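Long-range contacts in ComZ (Thermus thermophilus, PDB 6QVI), which is a competence-associated pilin that probably acts as a DNA receptor at the pilus tip during natural transformation: residues R197-Y202 against F428-L433; Y216-V221 against A243-G248; Q329-G334 against E377-V382; V15-A20 against G117-R122; D104-T109 against R128-D133. All coordinates share one frame; numbering follows the deposited sequence.

How the contacts relate
Two domains are sampled here, and the contacts divide between them. Contacts 4 and 5 lie in the pseudopilin-like domain, where they share strand 120-130 and their segments alternate along the chain; their centres are about 30 Å apart. Contacts 1, 2 and 3 belong to the beta-solenoid domain that follows. Contact 1 closes a long loop in which contact 2 and then contact 3 are nested, with centres about 36 Å and 30 Å from that of contact 1. The extremes, contacts 3 and 4, have centres about 74 Å apart on opposite sides of the chain's centre. This elongated layout is consistent with a pilin module carrying a large solenoid that may meet DNA.

Contact 1: residues R197-Y202 against F428-L433; sequences RVEPSY and FPNHAL
Val198 and Phe428 form a single backbone bridge, in which Phe428 uses both its polar backbone atoms: its N donates to Arg197 O at 2.8 Å, and its O accepts from Glu199 N at 2.7 Å. The next peptide bond, before Pro429, is cis, and the proline ring turns to meet Tyr202. Pro429 CD sits over the middle of one face of the tyrosine ring, 3.7 Å from its centroid and 12° off the normal, a CH-pi contact; Pro429 CG reaches farther along the same ring, 3.9 Å from Tyr202 CE2. The CG of Tyr202 lies beside its own backbone N (chi1 -73°), which carries the ring from the short 3-10 turn back across the proline. This is a junction of two loops of the beta-solenoid domain, one preceding strand 204-205 and the other leading into strand 432-437. Replacing Tyr202 with an alanine would probably leave the Pro429 ring without its aromatic cover and open a gap between the loops. Alongside, the bent chain of Glu199 brings its CG to 3.3 Å from Phe428 O, while its carboxylate lies stacked on the Asn430 amide, their planes 21° apart; OE2 stays 3.6 Å from Asn430 ND2. The Phe428 ring leads away from the bridge toward Met449 and Tyr389, with Pro429 CB over the rim of one face. Arg197 likewise leads its guanidinium away from segment 428-433, NH2 forming a salt bridge with Asp388 and NE bonding to Pro421 O.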
# COMPACT_ATOMS: atom_id res chain seq x y z
N ARG A 197 3.76 19.43 -9.70
CA ARG A 197 2.88 18.27 -9.95
C ARG A 197 2.31 17.64 -8.67
O ARG A 197 1.45 16.75 -8.76
CB ARG A 197 3.63 17.22 -10.74
CG ARG A 197 4.45 17.79 -11.90
CD ARG A 197 3.61 18.77 -12.71
NE ARG A 197 3.11 18.25 -13.96
CZ ARG A 197 3.72 18.44 -15.12
NH1 ARG A 197 4.86 19.11 -15.18
NH2 ARG A 197 3.20 17.94 -16.21
N VAL A 198 2.83 17.98 -7.47
CA VAL A 198 2.45 17.35 -6.21
C VAL A 198 1.78 18.35 -5.28
O VAL A 198 2.09 19.55 -5.28
CB VAL A 198 3.67 16.67 -5.55
CG1 VAL A 198 4.42 15.86 -6.56
CG2 VAL A 198 4.59 17.68 -4.92
N GLU A 199 0.85 17.83 -4.48
CA GLU A 199 0.15 18.59 -3.45
C GLU A 199 1.11 19.14 -2.40
O GLU A 199 2.09 18.47 -2.04
CB GLU A 199 -0.89 17.70 -2.76
CG GLU A 199 -2.06 17.28 -3.63
CD GLU A 199 -3.18 18.31 -3.60
OE1 GLU A 199 -3.53 18.83 -4.68
OE2 GLU A 199 -3.71 18.58 -2.50
N PRO A 200 0.87 20.38 -1.89
CA PRO A 200 1.73 20.95 -0.83
C PRO A 200 2.08 20.02 0.32
O PRO A 200 3.25 19.84 0.66
CB PRO A 200 0.91 22.15 -0.34
CG PRO A 200 0.09 22.56 -1.52
CD PRO A 200 -0.17 21.32 -2.34
N SER A 201 1.06 19.43 0.96
CA SER A 201 1.30 18.54 2.09
C SER A 201 2.15 17.34 1.73
O SER A 201 2.56 16.59 2.63
CB SER A 201 -0.02 18.06 2.68
OG SER A 201 0.15 16.83 3.38
N TYR A 202 2.43 17.13 0.44
CA TYR A 202 3.15 15.95 -0.01
C TYR A 202 4.51 16.27 -0.61
O TYR A 202 5.16 15.35 -1.12
CB TYR A 202 2.28 15.19 -1.04
CG TYR A 202 1.10 14.47 -0.41
CD1 TYR A 202 -0.11 15.13 -0.26
CD2 TYR A 202 1.20 13.16 0.03
CE1 TYR A 202 -1.20 14.51 0.31
CE2 TYR A 202 0.10 12.52 0.61
CZ TYR A 202 -1.09 13.21 0.74
OH TYR A 202 -2.20 12.62 1.30
N PHE A 428 -0.84 15.38 -7.86
CA PHE A 428 -0.49 14.14 -7.19
C PHE A 428 -0.45 14.35 -5.68
O PHE A 428 0.09 15.36 -5.20
CB PHE A 428 0.88 13.67 -7.66
CG PHE A 428 1.00 12.19 -7.80
CD1 PHE A 428 0.24 11.51 -8.73
CD2 PHE A 428 1.86 11.47 -6.98
CE1 PHE A 428 0.35 10.13 -8.87
CE2 PHE A 428 1.96 10.10 -7.10
CZ PHE A 428 1.20 9.43 -8.06
N PRO A 429 -0.96 13.40 -4.90
CA PRO A 429 -1.52 12.16 -5.42
C PRO A 429 -3.04 12.17 -5.45
O PRO A 429 -3.65 11.11 -5.32
CB PRO A 429 -1.02 11.11 -4.43
CG PRO A 429 -0.90 11.87 -3.11
CD PRO A 429 -0.92 13.37 -3.43
N ASN A 430 -3.60 13.35 -5.60
CA ASN A 430 -5.00 13.39 -5.74
C ASN A 430 -5.27 13.27 -7.23
O ASN A 430 -6.38 13.53 -7.62
CB ASN A 430 -5.53 14.72 -5.26
CG ASN A 430 -5.52 14.84 -3.76
OD1 ASN A 430 -5.00 13.97 -3.08
ND2 ASN A 430 -6.08 15.91 -3.25
N HIS A 431 -4.36 12.75 -8.03
CA HIS A 431 -4.61 12.61 -9.43
C HIS A 431 -3.58 11.65 -9.89
O HIS A 431 -2.45 12.02 -10.08
CB HIS A 431 -4.37 13.93 -10.09
CG HIS A 431 -4.51 13.89 -11.56
ND1 HIS A 431 -3.93 14.83 -12.38
CD2 HIS A 431 -5.16 13.03 -12.37
CE1 HIS A 431 -4.23 14.55 -13.63
NE2 HIS A 431 -4.97 13.47 -13.65
N ALA A 432 -3.96 10.41 -10.09
CA ALA A 432 -3.00 9.42 -10.46
C ALA A 432 -3.42 8.49 -11.56
O ALA A 432 -4.56 8.12 -11.67
CB ALA A 432 -2.67 8.60 -9.24
N LEU A 433 -2.46 8.10 -12.36
CA LEU A 433 -2.71 7.15 -13.44
C LEU A 433 -1.86 5.93 -13.15
O LEU A 433 -0.65 6.04 -12.95
CB LEU A 433 -2.35 7.74 -14.80
CG LEU A 433 -2.53 6.77 -15.96
CD1 LEU A 433 -3.97 6.30 -15.98
CD2 LEU A 433 -2.14 7.43 -17.29

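Contact 2: residues Y216-V221 against A243-G248; sequences YGKISV and AQDITG
Lys218 and Asp245 meet at about a right angle, the lysine chain lying across the aspartate before its end curls back to the carboxylate. Lys218 CG rests 3.4 Å from Asp245 CG, and bends at chi3 (82°) and chi4 (75°) then bring NZ to OD2 of Asp245 at 2.6 Å, a salt bridge. NZ meets the oxygen on its anti side, 35° out of the carboxylate plane. The other oxygen, OD1, accepts from Arg241 N; both carboxylate oxygens thus have a partner. Beyond the charged pair the residues match in parallel register, as in successive coils of a beta-solenoid: strand 218-221 is the middle of three parallel strands, between 172-176 and 246-247. Ile219 and Ile246 share one face, with Ile219 CD1 4.3 Å from Ile246 CG2, and both also touch Val239 of strand 237-239. On the opposite face Ser220 OG approaches Thr247 CG2 at 3.7 Å, and both residues touch Tyr172. Between the faces, Ile219 N donates to Asp245 O at 3.0 Å and Thr247 N to Ile219 O at 2.8 Å, while the bond from Val221 N to Thr247 O is weak. Gly248 then passes close to Val221, its CA 3.2 Å from the carbonyl O of Val221; a beta-carbon at Gly248 would run into that same oxygen, and at these backbone angles it would also crowd the carbonyl O of Thr247.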
# COMPACT_ATOMS: atom_id res chain seq x y z
N TYR A 216 11.07 -14.51 2.58
CA TYR A 216 11.82 -15.74 2.49
C TYR A 216 13.22 -15.48 2.05
O TYR A 216 13.43 -15.01 0.97
CB TYR A 216 11.20 -16.69 1.47
CG TYR A 216 9.88 -17.27 1.85
CD1 TYR A 216 9.74 -18.07 2.94
CD2 TYR A 216 8.77 -17.03 1.09
CE1 TYR A 216 8.52 -18.60 3.27
CE2 TYR A 216 7.56 -17.56 1.42
CZ TYR A 216 7.45 -18.33 2.51
OH TYR A 216 6.23 -18.85 2.83
N GLY A 217 14.19 -15.80 2.88
CA GLY A 217 15.58 -15.61 2.53
C GLY A 217 16.40 -14.75 3.46
O GLY A 217 15.89 -14.21 4.40
N LYS A 218 17.69 -14.68 3.20
CA LYS A 218 18.66 -13.86 3.91
C LYS A 218 19.02 -12.63 3.08
O LYS A 218 18.57 -12.46 1.95
CB LYS A 218 19.89 -14.69 4.27
CG LYS A 218 19.58 -16.00 4.95
CD LYS A 218 20.73 -16.96 4.81
CE LYS A 218 21.76 -16.65 5.84
NZ LYS A 218 21.26 -17.14 7.16
N ILE A 219 19.80 -11.72 3.68
CA ILE A 219 20.31 -10.53 3.02
C ILE A 219 21.70 -10.25 3.56
O ILE A 219 22.00 -10.54 4.73
CB ILE A 219 19.44 -9.27 3.20
CG1 ILE A 219 19.50 -8.76 4.64
CG2 ILE A 219 18.00 -9.52 2.78
CD1 ILE A 219 19.26 -7.29 4.75
N SER A 220 22.55 -9.71 2.70
CA SER A 220 23.91 -9.32 3.06
C SER A 220 24.05 -7.83 2.83
O SER A 220 23.49 -7.29 1.87
CB SER A 220 24.96 -10.09 2.26
OG SER A 220 26.24 -10.05 2.88
N VAL A 221 24.78 -7.15 3.70
CA VAL A 221 24.93 -5.71 3.60
C VAL A 221 26.41 -5.37 3.78
O VAL A 221 26.98 -5.59 4.86
CB VAL A 221 24.05 -4.97 4.61
CG1 VAL A 221 24.57 -3.57 4.85
CG2 VAL A 221 22.63 -4.94 4.12
N ALA A 243 16.83 -12.67 13.25
CA ALA A 243 17.96 -11.78 13.05
C ALA A 243 19.18 -12.49 12.45
O ALA A 243 20.09 -11.82 11.98
CB ALA A 243 18.35 -11.13 14.38
N GLN A 244 19.21 -13.82 12.50
CA GLN A 244 20.31 -14.61 11.94
C GLN A 244 20.48 -14.30 10.45
O GLN A 244 21.62 -14.27 9.93
CB GLN A 244 20.05 -16.09 12.09
CG GLN A 244 19.52 -16.52 13.42
CD GLN A 244 18.03 -16.46 13.43
OE1 GLN A 244 17.40 -15.80 14.27
NE2 GLN A 244 17.43 -17.14 12.47
N ASP A 245 19.38 -14.10 9.72
CA ASP A 245 19.41 -13.96 8.27
C ASP A 245 19.64 -12.53 7.82
O ASP A 245 19.41 -12.20 6.65
CB ASP A 245 18.12 -14.51 7.66
CG ASP A 245 17.91 -16.00 7.95
OD1 ASP A 245 16.75 -16.47 7.89
OD2 ASP A 245 18.91 -16.70 8.26
N ILE A 246 20.10 -11.67 8.73
CA ILE A 246 20.57 -10.33 8.40
C ILE A 246 22.09 -10.37 8.55
O ILE A 246 22.61 -10.23 9.64
CB ILE A 246 19.88 -9.28 9.29
CG1 ILE A 246 18.36 -9.43 9.13
CG2 ILE A 246 20.29 -7.89 8.93
CD1 ILE A 246 17.56 -8.50 9.99
N THR A 247 22.78 -10.70 7.46
CA THR A 247 24.23 -10.83 7.34
C THR A 247 24.88 -9.55 6.83
O THR A 247 24.26 -8.73 6.14
CB THR A 247 24.52 -12.00 6.36
OG1 THR A 247 24.08 -13.26 6.91
CG2 THR A 247 25.97 -12.10 5.90
N GLY A 248 26.17 -9.41 7.12
CA GLY A 248 27.00 -8.39 6.49
C GLY A 248 27.94 -7.66 7.42
O GLY A 248 27.78 -7.64 8.64

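Contact 3: residues Q329-G334 against E377-V382; sequences QAMQSG and EGIDAV
The flat groups that meet are peptides: the carbonyl of Gly334 faces the N-H of Asp380. Asp380 N reaches Gly334 O at 2.9 Å with a nearly straight N-H (162°), but it approaches tilted 25° from the carbonyl plane. The same oxygen is also neighboured by Ile379 CA, at 3.3 Å, in a CA-H...O contact, so one carbonyl takes up two successive residues of the facing chain. Gly334 ends a type I turn begun at Met331 and has a positive phi at which a beta-carbon would crowd the carbonyl O of Ser333. Past this turn the chain enters strand 335-337, which runs parallel to strand 380-383, and the bond to Asp380 lies at the start of that pairing in the beta-solenoid domain. Beside this bond the apolar side chains cross at a slant: Ile379 points its CD1 at the methionine and comes 3.7 Å from Met331 SD and 4.0 Å from Met331 CB. The methionine is extended beyond CG, and its end leads away from the isoleucine; its side chain touches Ile306 and Cys345, while Leu336 touches both side chains. Asp380 turns its carboxylate elsewhere, OD2 accepting from Asn412 N on strand 409-415.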
# COMPACT_ATOMS: atom_id res chain seq x y z
N GLN A 329 -7.17 1.49 -35.69
CA GLN A 329 -6.02 1.55 -36.59
C GLN A 329 -4.71 1.58 -35.79
O GLN A 329 -3.73 0.93 -36.17
CB GLN A 329 -6.13 2.78 -37.51
CG GLN A 329 -7.09 2.70 -38.74
CD GLN A 329 -6.40 2.25 -40.06
OE1 GLN A 329 -5.18 2.05 -40.10
NE2 GLN A 329 -7.18 2.12 -41.14
N ALA A 330 -4.69 2.29 -34.67
CA ALA A 330 -3.44 2.49 -33.95
C ALA A 330 -2.84 1.19 -33.41
O ALA A 330 -1.63 1.15 -33.12
CB ALA A 330 -3.64 3.50 -32.82
N MET A 331 -3.63 0.17 -33.21
CA MET A 331 -3.10 -1.02 -32.61
C MET A 331 -3.04 -2.17 -33.52
O MET A 331 -2.86 -3.27 -33.09
CB MET A 331 -3.98 -1.42 -31.46
CG MET A 331 -4.51 -0.22 -30.76
SD MET A 331 -5.53 -0.71 -29.42
CE MET A 331 -6.25 0.86 -29.07
N GLN A 332 -3.16 -1.88 -34.80
CA GLN A 332 -3.13 -2.87 -35.86
C GLN A 332 -2.03 -3.89 -35.74
O GLN A 332 -2.24 -5.04 -35.93
CB GLN A 332 -2.85 -2.15 -37.15
CG GLN A 332 -4.05 -1.72 -37.95
CD GLN A 332 -3.60 -0.94 -39.14
OE1 GLN A 332 -2.42 -0.84 -39.43
NE2 GLN A 332 -4.54 -0.40 -39.85
N SER A 333 -0.84 -3.39 -35.53
CA SER A 333 0.38 -4.15 -35.39
C SER A 333 0.54 -5.02 -34.20
O SER A 333 1.30 -5.97 -34.25
CB SER A 333 1.52 -3.17 -35.31
OG SER A 333 1.16 -2.03 -34.56
N GLY A 334 -0.18 -4.74 -33.13
CA GLY A 334 0.01 -5.45 -31.88
C GLY A 334 0.82 -4.66 -30.91
O GLY A 334 1.11 -5.13 -29.79
N GLU A 377 -5.34 -6.36 -24.28
CA GLU A 377 -4.72 -7.64 -24.15
C GLU A 377 -4.06 -8.07 -25.43
O GLU A 377 -4.65 -8.00 -26.46
CB GLU A 377 -5.74 -8.69 -23.76
CG GLU A 377 -6.59 -8.30 -22.58
CD GLU A 377 -7.57 -9.37 -22.16
OE1 GLU A 377 -7.19 -10.53 -21.95
OE2 GLU A 377 -8.74 -9.04 -22.03
N GLY A 378 -2.83 -8.53 -25.35
CA GLY A 378 -2.08 -8.99 -26.50
C GLY A 378 -1.60 -7.83 -27.31
O GLY A 378 -1.44 -7.91 -28.49
N ILE A 379 -1.29 -6.76 -26.62
CA ILE A 379 -0.90 -5.50 -27.24
C ILE A 379 0.20 -4.94 -26.37
O ILE A 379 0.13 -5.04 -25.14
CB ILE A 379 -2.08 -4.51 -27.33
CG1 ILE A 379 -3.04 -4.90 -28.46
CG2 ILE A 379 -1.58 -3.08 -27.47
CD1 ILE A 379 -4.31 -4.06 -28.47
N ASP A 380 1.27 -4.45 -26.98
CA ASP A 380 2.25 -3.69 -26.22
C ASP A 380 1.92 -2.21 -26.34
O ASP A 380 1.18 -1.78 -27.23
CB ASP A 380 3.66 -4.01 -26.71
CG ASP A 380 4.12 -5.41 -26.25
OD1 ASP A 380 5.17 -5.93 -26.71
OD2 ASP A 380 3.41 -5.98 -25.40
N ALA A 381 2.45 -1.43 -25.42
CA ALA A 381 2.25 0.01 -25.48
C ALA A 381 3.59 0.68 -25.32
O ALA A 381 4.38 0.28 -24.46
CB ALA A 381 1.26 0.48 -24.40
N VAL A 382 3.85 1.71 -26.13
CA VAL A 382 5.01 2.56 -25.92
C VAL A 382 4.48 3.99 -26.01
O VAL A 382 3.65 4.29 -26.88
CB VAL A 382 6.14 2.32 -26.97
CG1 VAL A 382 6.39 0.79 -27.21
CG2 VAL A 382 6.00 3.17 -28.21

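Contact 4: residues V15-A20 against G117-R122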
# COMPACT_ATOMS: atom_id res chain seq x y z
N VAL A 15 -27.42 -5.18 41.01
CA VAL A 15 -27.72 -4.84 39.64
C VAL A 15 -27.21 -3.44 39.32
O VAL A 15 -26.65 -3.20 38.24
CB VAL A 15 -29.22 -5.03 39.34
CG1 VAL A 15 -29.56 -4.44 38.00
CG2 VAL A 15 -29.55 -6.50 39.26
N GLN A 16 -27.34 -2.49 40.26
CA GLN A 16 -26.78 -1.18 39.94
C GLN A 16 -25.25 -1.21 39.93
O GLN A 16 -24.63 -0.42 39.23
CB GLN A 16 -27.28 -0.10 40.95
CG GLN A 16 -28.79 -0.05 41.19
CD GLN A 16 -29.19 0.83 42.41
OE1 GLN A 16 -30.13 1.63 42.33
NE2 GLN A 16 -28.43 0.74 43.51
N ALA A 17 -24.64 -2.16 40.62
CA ALA A 17 -23.19 -2.20 40.57
C ALA A 17 -22.74 -2.76 39.23
O ALA A 17 -21.86 -2.18 38.55
CB ALA A 17 -22.65 -3.06 41.72
N PHE A 18 -23.45 -3.79 38.78
CA PHE A 18 -23.24 -4.35 37.45
C PHE A 18 -23.45 -3.29 36.37
O PHE A 18 -22.60 -3.13 35.49
CB PHE A 18 -24.19 -5.51 37.28
CG PHE A 18 -23.63 -6.79 37.77
CD1 PHE A 18 -22.28 -7.06 37.64
CD2 PHE A 18 -24.44 -7.71 38.43
CE1 PHE A 18 -21.76 -8.24 38.10
CE2 PHE A 18 -23.92 -8.90 38.91
CZ PHE A 18 -22.57 -9.16 38.74
N TYR A 19 -24.52 -2.53 36.44
CA TYR A 19 -24.76 -1.51 35.44
C TYR A 19 -23.66 -0.51 35.40
O TYR A 19 -23.30 -0.02 34.38
CB TYR A 19 -26.07 -0.80 35.68
CG TYR A 19 -26.25 0.38 34.79
CD1 TYR A 19 -26.79 0.25 33.54
CD2 TYR A 19 -25.88 1.63 35.20
CE1 TYR A 19 -26.95 1.33 32.72
CE2 TYR A 19 -26.03 2.71 34.38
CZ TYR A 19 -26.57 2.55 33.14
OH TYR A 19 -26.74 3.63 32.32
N ALA A 20 -23.09 -0.22 36.54
CA ALA A 20 -22.05 0.73 36.56
C ALA A 20 -20.87 0.20 35.82
O ALA A 20 -20.28 0.89 35.06
CB ALA A 20 -21.66 1.02 37.98
N GLY A 117 -23.18 2.55 45.28
CA GLY A 117 -23.86 2.37 46.54
C GLY A 117 -23.33 1.21 47.35
O GLY A 117 -24.07 0.28 47.65
N GLY A 118 -22.03 1.23 47.64
CA GLY A 118 -21.45 0.19 48.48
C GLY A 118 -21.48 -1.21 47.90
O GLY A 118 -21.30 -2.18 48.65
N ALA A 119 -21.74 -1.35 46.60
CA ALA A 119 -21.63 -2.61 45.89
C ALA A 119 -20.61 -2.44 44.78
O ALA A 119 -20.62 -1.44 44.05
CB ALA A 119 -22.98 -3.08 45.33
N LYS A 120 -19.75 -3.42 44.64
CA LYS A 120 -18.67 -3.36 43.69
C LYS A 120 -18.78 -4.57 42.78
O LYS A 120 -19.00 -5.71 43.24
CB LYS A 120 -17.32 -3.30 44.44
CG LYS A 120 -16.09 -3.10 43.58
CD LYS A 120 -14.81 -2.97 44.44
CE LYS A 120 -13.55 -2.94 43.54
NZ LYS A 120 -12.23 -2.94 44.25
N ALA A 121 -18.67 -4.31 41.47
CA ALA A 121 -18.72 -5.32 40.43
C ALA A 121 -17.62 -5.06 39.41
O ALA A 121 -17.23 -3.91 39.14
CB ALA A 121 -20.07 -5.34 39.70
N ARG A 122 -17.19 -6.13 38.77
CA ARG A 122 -16.10 -6.10 37.81
C ARG A 122 -16.55 -6.84 36.56
O ARG A 122 -17.02 -8.00 36.65
CB ARG A 122 -14.88 -6.77 38.44
CG ARG A 122 -13.55 -6.62 37.78
CD ARG A 122 -12.54 -7.30 38.67
NE ARG A 122 -11.51 -7.96 37.90
CZ ARG A 122 -10.33 -7.42 37.65
NH1 ARG A 122 -10.04 -6.21 38.13
NH2 ARG A 122 -9.44 -8.09 36.93
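Methyl-to-methyl packing joins Ala17 to segment 117-122. Ala17 CB points toward it and lies 3.6 Å from Ala119 CB and 4.0 Å from Ala121 CB, so one helix methyl is shared between Ala119, just before the strand, and Ala121 within it; it also comes 3.5 Å from the carbonyl O of Ala119. Small residues on both sides are consistent with the close approach: the axes of helix 15-20 and strand 120-122 come to 6.9 Å, at 44° to each other. This is the layout of type IV pilins and pseudopilins, in which a long N-terminal helix, here 12-40, lies against an antiparallel sheet. A second kind of contact, ring to methyl, comes from Phe18. Its beta-carbon leaves the helix away from the strand, but CG beside the backbone N (chi1 -87°) swings the ring back, bringing CD1 to 3.5 Å from Ala121 CB and CE1 to 3.7 Å. Phe18 also touches Arg525 on strand 517-529, the strand next to 120-130. The polar residues take another course: Lys120 and Arg122 leave the strand on the side turned from the helix, and each makes a long, weak ion pair with Glu113 of the neighbouring strand 107-115.

Contact 5: residues D104-T109 against R128-D133; sequences DDQLFT and RISNSD
Gln106 and Arg128 lead the contact, with Leu107, Asp104 and Ser130 around them. The Gln106 chain, extended beyond CG, slants alongside the Arg128 side chain toward Ser130, with OE1 3.2 Å from Ser130 CB and NE2 4.1 Å from Arg128 CD; its amide stands 67° from the guanidinium plane, near one edge of that group. Asp104 OD2 comes to the guanidinium edge as well, but the salt bridge to Arg128 NH1 is long at 3.7 Å. Over one face of the guanidinium, displaced to its rim, sits Leu107 CD2, which lies 3.7 Å from Arg128 CB, the two side chains running side by side. With the Gln106 side chain cut back to an alanine, Ser130 CB and the aliphatic part of Arg128 would probably lose their amide neighbour, and the arginine would be freer to turn. Behind these groups, Ile129 N donates to Gln106 O at 2.8 Å, and Phe108 CD1 meets Ile129 CD1 at 4.2 Å. Farther out, Asp104 OD1 accepts from Gln106 N in an Asx turn that, with the type I turn from Asp104 to Leu107, probably sets the bend. Ser130 OG is taken by Lys515 O, and Ile129 touches Tyr36 of helix 12-40. Leu107 and Arg128 form a non-hydrogen-bonded antiparallel pair at the open end of the beta hairpin of strands 107-115 and 120-130, within the helix-covered antiparallel sheet of a pseudopilin-like domain.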
# COMPACT_ATOMS: atom_id res chain seq x y z
N ASP A 104 1.13 -12.60 23.14
CA ASP A 104 0.50 -12.29 21.86
C ASP A 104 0.14 -10.80 21.81
O ASP A 104 -0.73 -10.35 22.56
CB ASP A 104 -0.73 -13.18 21.72
CG ASP A 104 -1.27 -13.24 20.33
OD1 ASP A 104 -1.19 -12.22 19.61
OD2 ASP A 104 -1.83 -14.30 19.97
N ASP A 105 0.76 -10.06 20.90
CA ASP A 105 0.54 -8.62 20.78
C ASP A 105 -0.80 -8.29 20.12
O ASP A 105 -1.04 -7.12 19.79
CB ASP A 105 1.67 -7.96 19.99
CG ASP A 105 1.81 -8.53 18.57
OD1 ASP A 105 2.33 -7.80 17.69
OD2 ASP A 105 1.41 -9.70 18.34
N GLN A 106 -1.67 -9.29 19.92
CA GLN A 106 -3.00 -9.08 19.37
C GLN A 106 -4.11 -9.31 20.39
O GLN A 106 -5.28 -9.04 20.08
CB GLN A 106 -3.24 -9.99 18.17
CG GLN A 106 -2.10 -10.01 17.22
CD GLN A 106 -2.49 -10.68 15.94
OE1 GLN A 106 -2.31 -10.11 14.87
NE2 GLN A 106 -3.08 -11.86 16.03
N LEU A 107 -3.79 -9.89 21.55
CA LEU A 107 -4.75 -10.18 22.60
C LEU A 107 -4.82 -9.01 23.57
O LEU A 107 -3.81 -8.64 24.18
CB LEU A 107 -4.38 -11.47 23.31
CG LEU A 107 -4.37 -12.65 22.35
CD1 LEU A 107 -4.40 -13.95 23.10
CD2 LEU A 107 -5.63 -12.51 21.46
N PHE A 108 -6.02 -8.44 23.73
CA PHE A 108 -6.22 -7.36 24.67
C PHE A 108 -7.39 -7.67 25.60
O PHE A 108 -8.41 -8.22 25.18
CB PHE A 108 -6.49 -6.05 23.93
CG PHE A 108 -5.38 -5.63 23.01
CD1 PHE A 108 -5.31 -6.16 21.73
CD2 PHE A 108 -4.43 -4.71 23.41
CE1 PHE A 108 -4.30 -5.80 20.88
CE2 PHE A 108 -3.41 -4.34 22.54
CZ PHE A 108 -3.35 -4.89 21.28
N THR A 109 -7.23 -7.29 26.87
CA THR A 109 -8.27 -7.43 27.89
C THR A 109 -8.71 -6.04 28.33
O THR A 109 -7.87 -5.23 28.76
CB THR A 109 -7.80 -8.27 29.10
OG1 THR A 109 -7.39 -9.61 28.66
CG2 THR A 109 -8.90 -8.39 30.21
N ARG A 128 -9.29 -10.07 20.35
CA ARG A 128 -8.16 -10.38 19.52
C ARG A 128 -8.34 -9.32 18.46
O ARG A 128 -9.35 -9.26 17.84
CB ARG A 128 -8.28 -11.75 18.93
CG ARG A 128 -7.85 -11.80 17.49
CD ARG A 128 -6.86 -12.91 17.26
NE ARG A 128 -7.30 -14.16 17.83
CZ ARG A 128 -6.48 -15.01 18.42
NH1 ARG A 128 -5.19 -14.73 18.50
NH2 ARG A 128 -6.96 -16.14 18.93
N ILE A 129 -7.36 -8.47 18.30
CA ILE A 129 -7.44 -7.35 17.38
C ILE A 129 -6.20 -7.34 16.50
O ILE A 129 -5.07 -7.29 17.00
CB ILE A 129 -7.55 -5.99 18.09
CG1 ILE A 129 -8.68 -6.04 19.13
CG2 ILE A 129 -7.74 -4.86 17.06
CD1 ILE A 129 -8.79 -4.72 19.84
N SER A 130 -6.42 -7.35 15.17
CA SER A 130 -5.32 -7.22 14.23
C SER A 130 -5.76 -6.31 13.09
O SER A 130 -6.92 -6.36 12.66
CB SER A 130 -4.87 -8.60 13.74
OG SER A 130 -5.87 -9.23 12.95
N ASN A 131 -4.86 -5.42 12.66
CA ASN A 131 -5.17 -4.49 11.57
C ASN A 131 -4.71 -5.01 10.20
O ASN A 131 -3.90 -5.93 10.08
CB ASN A 131 -4.54 -3.13 11.87
CG ASN A 131 -5.31 -2.34 12.93
OD1 ASN A 131 -6.37 -1.76 12.63
ND2 ASN A 131 -4.80 -2.34 14.17
N SER A 132 -5.25 -4.41 9.15
CA SER A 132 -4.84 -4.83 7.82
C SER A 132 -3.38 -4.50 7.60
O SER A 132 -2.61 -5.32 7.06
CB SER A 132 -5.70 -4.20 6.72
OG SER A 132 -6.95 -4.85 6.61
N ASP A 133 -2.97 -3.30 8.03
CA ASP A 133 -1.65 -2.75 7.79
C ASP A 133 -1.32 -2.76 6.29
O ASP A 133 -0.51 -3.54 5.78
CB ASP A 133 -0.59 -3.48 8.62
CG ASP A 133 0.81 -2.87 8.47
OD1 ASP A 133 0.91 -1.72 7.97
OD2 ASP A 133 1.81 -3.53 8.86